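Local coordinates for protein VP35 (Myotis lucifugus, PDB 6DKU) that is of unknown function but, as a bat-genome homolog of filoviral VP35, probably antagonises interferon responses, this piece being its interferon inhibitory domain, at residues Leu5-Asp8 with Pro9-Val13; Asp57-Ser60 with Ala61-Ile65. The protein carries 1 engineered substitution. All coordinates share one frame; numbering follows the deposited sequence.

In the fold
Contacts 1 and 2 are the same device used twice: each is the N-terminal cap of a helix in the helical part of this interferon inhibitory domain, with Asp-8 starting helix 9-18 and Ser-60 starting helix 61-71. They follow one another along the chain and do not touch; their centres lie 20 Å apart and their nearest atoms about 7 Å apart. Each centre is 15 Å from the centre of the chain. Both contacts pack on helix 41-56: Leu-7 and Phe-12 of contact 1 touch it, and Ala-64 and Ile-65 of contact 2 do the same. Helix 26-37 is likewise shared, touched by Phe-12 and Ile-65.

Contact 1 of 2, residues Leu5-Asp8 with Pro9-Val13; sequences LPLD and PTEFV
Asp-8 is the N-cap residue of helix 9-18 and turns its carboxylate back over the first turn, reaching Glu-11 with one oxygen and Thr-10, through a water, with the other. With chi1 at 68°, CG stands between the backbone N and the carbonyl carbon of Asp-8, which brings OD1 to the amide of Glu-11. That capping bond, Glu-11 N to Asp-8 OD1, is weak at 3.5 Å. The same oxygen lies 3.3 Å from Glu-11 CB, and the two acidic side chains cross at about a right angle, though their carboxylate planes are nearly parallel, 15° apart. Glu-11 bends at chi2 (79°) and carries its own carboxylate away, leaving OE1 5.5 Å from Asp-8 OD1; its OE2 forms a salt bridge with Arg-14, which probably eases the proximity of two like charges. On the other branch, a water donates to Asp-8 OD2 at 3.1 Å and is also hydrogen-bonded to Thr-10 OG1 at 2.7 Å, joining two side chains that do not bond directly.

Pro-9 is the first helical residue after the cap. Asp-8 also accepts a backbone bond of the opening turn: the N-H of Phe-12 donates to Asp-8 O, nearly straight, with Phe-12 N 3.1 Å away. Leu-7 brings CD2 alongside Glu-11 CG, at 4.2 Å, on the apolar part of that side chain.

Below the cap, Leu-7 rests on Gln-45 and Met-48 of helix 41-56, while the buried Phe-12 reaches Leu-44 of that helix and Ile-34 and Ala-35 of helix 26-37.

Contact 2 of 2, residues Asp57-Ser60 with Ala61-Ile65; sequences DGFS and AHAAI
Phe-59 and Ser-60 meet the first turn of helix 61-71 in an N-cap, directly after the Schellman motif that closes helix 41-56, in which Gly-58 is the first residue to leave helical angles. Gly-58 has a positive phi of 99°, with the two bonds back into the last turn that define the motif, and the chain then extends through Phe-59 to Ser-60, the capping residue. Ala-61 opens the helix; its buried methyl turns from the cap onto Tyr-19 and Leu-20. His-62 brings its ring beside the serine, with Ser-60 OG near the ring plane at the edge, ND1 4.2 Å from OG; the imidazole also packs edge-to-face with Phe-27. Ala-63 is approached twice: its CB lies 4.0 Å from Phe-59 CD1, an apolar contact oblique to the ring, and its amide points at the serine hydroxyl. The N-H of Ala-64 donates to Ser-60 O, with Ala-64 N 2.9 Å from it. Ala-64 and Ile-65 both pack on Phe-51 of helix 41-56. Chi1 of 71° places Ser-60 OG over the opening turn, where it accepts from Ala-63 N in a weak but straight bond, 3.3 Å long with an N-H...O angle of 175°.

Contact 1 of 2, residues Leu5-Asp8 with Pro9-Val13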
loop_
_atom_site.group_PDB
_atom_site.type_symbol
_atom_site.label_atom_id
_atom_site.label_comp_id
_atom_site.label_asym_id
_atom_site.label_seq_id
_atom_site.Cartn_x
_atom_site.Cartn_y
_atom_site.Cartn_z
ATOM N N LEU A 5 11.447 -14.807 -14.948
ATOM C CA LEU A 5 11.245 -14.941 -13.514
ATOM C C LEU A 5 9.954 -14.255 -13.093
ATOM O O LEU A 5 9.808 -13.042 -13.308
ATOM C CB LEU A 5 12.438 -14.357 -12.755
ATOM C CG LEU A 5 12.629 -14.825 -11.310
ATOM C CD1 LEU A 5 13.251 -16.200 -11.300
ATOM C CD2 LEU A 5 13.494 -13.858 -10.519
ATOM N N PRO A 6 8.996 -14.969 -12.504
ATOM C CA PRO A 6 7.789 -14.309 -11.996
ATOM C C PRO A 6 8.119 -13.340 -10.871
ATOM O O PRO A 6 9.208 -13.357 -10.295
ATOM C CB PRO A 6 6.928 -15.472 -11.489
ATOM C CG PRO A 6 7.482 -16.681 -12.137
ATOM C CD PRO A 6 8.949 -16.424 -12.289
ATOM N N LEU A 7 7.149 -12.487 -10.552
ATOM C CA LEU A 7 7.406 -11.420 -9.594
ATOM C C LEU A 7 7.457 -11.942 -8.163
ATOM O O LEU A 7 6.815 -12.932 -7.809
ATOM C CB LEU A 7 6.339 -10.332 -9.682
ATOM C CG LEU A 7 6.346 -9.449 -10.925
ATOM C CD1 LEU A 7 4.923 -9.223 -11.405
ATOM C CD2 LEU A 7 7.062 -8.129 -10.665
ATOM N N ASP A 8 8.233 -11.253 -7.346
ATOM C CA ASP A 8 8.226 -11.382 -5.897
ATOM C C ASP A 8 7.998 -10.005 -5.325
ATOM O O ASP A 8 8.156 -8.997 -6.033
ATOM C CB ASP A 8 9.539 -11.995 -5.383
ATOM C CG ASP A 8 10.735 -11.081 -5.566
ATOM O OD1 ASP A 8 10.835 -10.422 -6.619
ATOM O OD2 ASP A 8 11.593 -11.043 -4.656
ATOM N N PRO A 9 7.561 -9.895 -4.062
ATOM C CA PRO A 9 7.233 -8.568 -3.501
ATOM C C PRO A 9 8.309 -7.511 -3.692
ATOM O O PRO A 9 7.983 -6.375 -4.052
ATOM C CB PRO A 9 7.000 -8.875 -2.018
ATOM C CG PRO A 9 6.430 -10.265 -2.036
ATOM C CD PRO A 9 7.118 -10.992 -3.174
ATOM N N THR A 10 9.583 -7.861 -3.491
ATOM C CA THR A 10 10.651 -6.863 -3.526
ATOM C C THR A 10 10.765 -6.211 -4.899
ATOM O O THR A 10 10.825 -4.979 -5.013
ATOM C CB THR A 10 11.985 -7.504 -3.132
ATOM O OG1 THR A 10 11.835 -8.218 -1.898
ATOM C CG2 THR A 10 13.052 -6.435 -2.966
ATOM N N GLU A 11 10.810 -7.024 -5.957
ATOM C CA GLU A 11 10.883 -6.465 -7.303
ATOM C C GLU A 11 9.634 -5.646 -7.636
ATOM O O GLU A 11 9.734 -4.585 -8.264
ATOM C CB GLU A 11 11.105 -7.583 -8.322
ATOM C CG GLU A 11 11.085 -7.128 -9.776
ATOM C CD GLU A 11 12.388 -6.486 -10.231
ATOM O OE1 GLU A 11 13.339 -6.382 -9.420
ATOM O OE2 GLU A 11 12.451 -6.077 -11.411
ATOM N N PHE A 12 8.452 -6.111 -7.212
ATOM C CA PHE A 12 7.223 -5.334 -7.381
ATOM C C PHE A 12 7.370 -3.936 -6.781
ATOM O O PHE A 12 7.088 -2.924 -7.438
ATOM C CB PHE A 12 6.045 -6.083 -6.735
ATOM C CG PHE A 12 4.723 -5.348 -6.813
ATOM C CD1 PHE A 12 3.889 -5.501 -7.916
ATOM C CD2 PHE A 12 4.307 -4.515 -5.781
ATOM C CE1 PHE A 12 2.671 -4.831 -7.993
ATOM C CE2 PHE A 12 3.090 -3.837 -5.852
ATOM C CZ PHE A 12 2.272 -3.996 -6.958
ATOM N N VAL A 13 7.834 -3.872 -5.532
ATOM C CA VAL A 13 8.019 -2.591 -4.855
ATOM C C VAL A 13 9.042 -1.732 -5.596
ATOM O O VAL A 13 8.855 -0.519 -5.749
ATOM C CB VAL A 13 8.422 -2.831 -3.385
ATOM C CG1 VAL A 13 9.184 -1.651 -2.830
ATOM C CG2 VAL A 13 7.198 -3.100 -2.535
HETATM O O HOH W 1 10.378 -10.435 -1.828
#

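Contact 2 of 2, residues Asp57-Ser60 with Ala61-Ile65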
loop_
_atom_site.group_PDB
_atom_site.type_symbol
_atom_site.label_atom_id
_atom_site.label_comp_id
_atom_site.label_asym_id
_atom_site.label_seq_id
_atom_site.Cartn_x
_atom_site.Cartn_y
_atom_site.Cartn_z
ATOM N N ASP A 57 -2.897 4.466 -20.153
ATOM C CA ASP A 57 -4.029 5.358 -20.330
ATOM C C ASP A 57 -3.689 6.804 -19.991
ATOM O O ASP A 57 -4.510 7.692 -20.241
ATOM C CB ASP A 57 -5.194 4.865 -19.476
ATOM C CG ASP A 57 -6.539 5.323 -19.996
ATOM O OD1 ASP A 57 -6.615 5.800 -21.150
ATOM O OD2 ASP A 57 -7.523 5.216 -19.236
ATOM N N GLY A 58 -2.503 7.066 -19.442
ATOM C CA GLY A 58 -2.067 8.417 -19.166
ATOM C C GLY A 58 -2.237 8.863 -17.733
ATOM O O GLY A 58 -1.984 10.036 -17.434
ATOM N N PHE A 59 -2.676 7.978 -16.849
ATOM C CA PHE A 59 -2.738 8.291 -15.434
ATOM C C PHE A 59 -1.330 8.403 -14.868
ATOM O O PHE A 59 -0.379 7.815 -15.388
ATOM C CB PHE A 59 -3.539 7.217 -14.690
ATOM C CG PHE A 59 -5.017 7.285 -14.959
ATOM C CD1 PHE A 59 -5.803 8.237 -14.328
ATOM C CD2 PHE A 59 -5.614 6.430 -15.869
ATOM C CE1 PHE A 59 -7.159 8.316 -14.587
ATOM C CE2 PHE A 59 -6.971 6.509 -16.130
ATOM C CZ PHE A 59 -7.742 7.448 -15.488
ATOM N N SER A 60 -1.197 9.201 -13.814
ATOM C CA SER A 60 0.073 9.309 -13.124
ATOM C C SER A 60 0.303 8.066 -12.274
ATOM O O SER A 60 -0.617 7.293 -11.993
ATOM C CB SER A 60 0.111 10.562 -12.255
ATOM O OG SER A 60 -0.732 10.427 -11.125
ATOM N N ALA A 61 1.559 7.881 -11.863
ATOM C CA ALA A 61 1.894 6.766 -10.980
ATOM C C ALA A 61 1.024 6.766 -9.728
ATOM O O ALA A 61 0.540 5.710 -9.304
ATOM C CB ALA A 61 3.371 6.825 -10.598
ATOM N N HIS A 62 0.810 7.944 -9.127
ATOM C CA HIS A 62 0.004 8.031 -7.912
ATOM C C HIS A 62 -1.412 7.541 -8.164
ATOM O O HIS A 62 -1.939 6.693 -7.424
ATOM C CB HIS A 62 -0.020 9.471 -7.400
ATOM C CG HIS A 62 1.337 10.044 -7.141
ATOM N ND1 HIS A 62 2.210 10.381 -8.154
ATOM C CD2 HIS A 62 1.968 10.346 -5.983
ATOM C CE1 HIS A 62 3.325 10.858 -7.630
ATOM N NE2 HIS A 62 3.205 10.847 -6.315
ATOM N N ALA A 63 -2.046 8.076 -9.213
ATOM C CA ALA A 63 -3.395 7.645 -9.560
ATOM C C ALA A 63 -3.434 6.150 -9.815
ATOM O O ALA A 63 -4.316 5.460 -9.306
ATOM C CB ALA A 63 -3.910 8.406 -10.783
ATOM N N ALA A 64 -2.476 5.631 -10.586
ATOM C CA ALA A 64 -2.472 4.206 -10.908
ATOM C C ALA A 64 -2.396 3.354 -9.650
ATOM O O ALA A 64 -3.145 2.375 -9.505
ATOM C CB ALA A 64 -1.303 3.884 -11.841
ATOM N N ILE A 65 -1.495 3.717 -8.729
ATOM C CA ILE A 65 -1.355 2.991 -7.467
ATOM C C ILE A 65 -2.681 2.957 -6.716
ATOM O O ILE A 65 -3.130 1.895 -6.272
ATOM C CB ILE A 65 -0.239 3.618 -6.615
ATOM C CG1 ILE A 65 1.127 3.317 -7.223
ATOM C CG2 ILE A 65 -0.314 3.128 -5.184
ATOM C CD1 ILE A 65 2.204 4.264 -6.726
#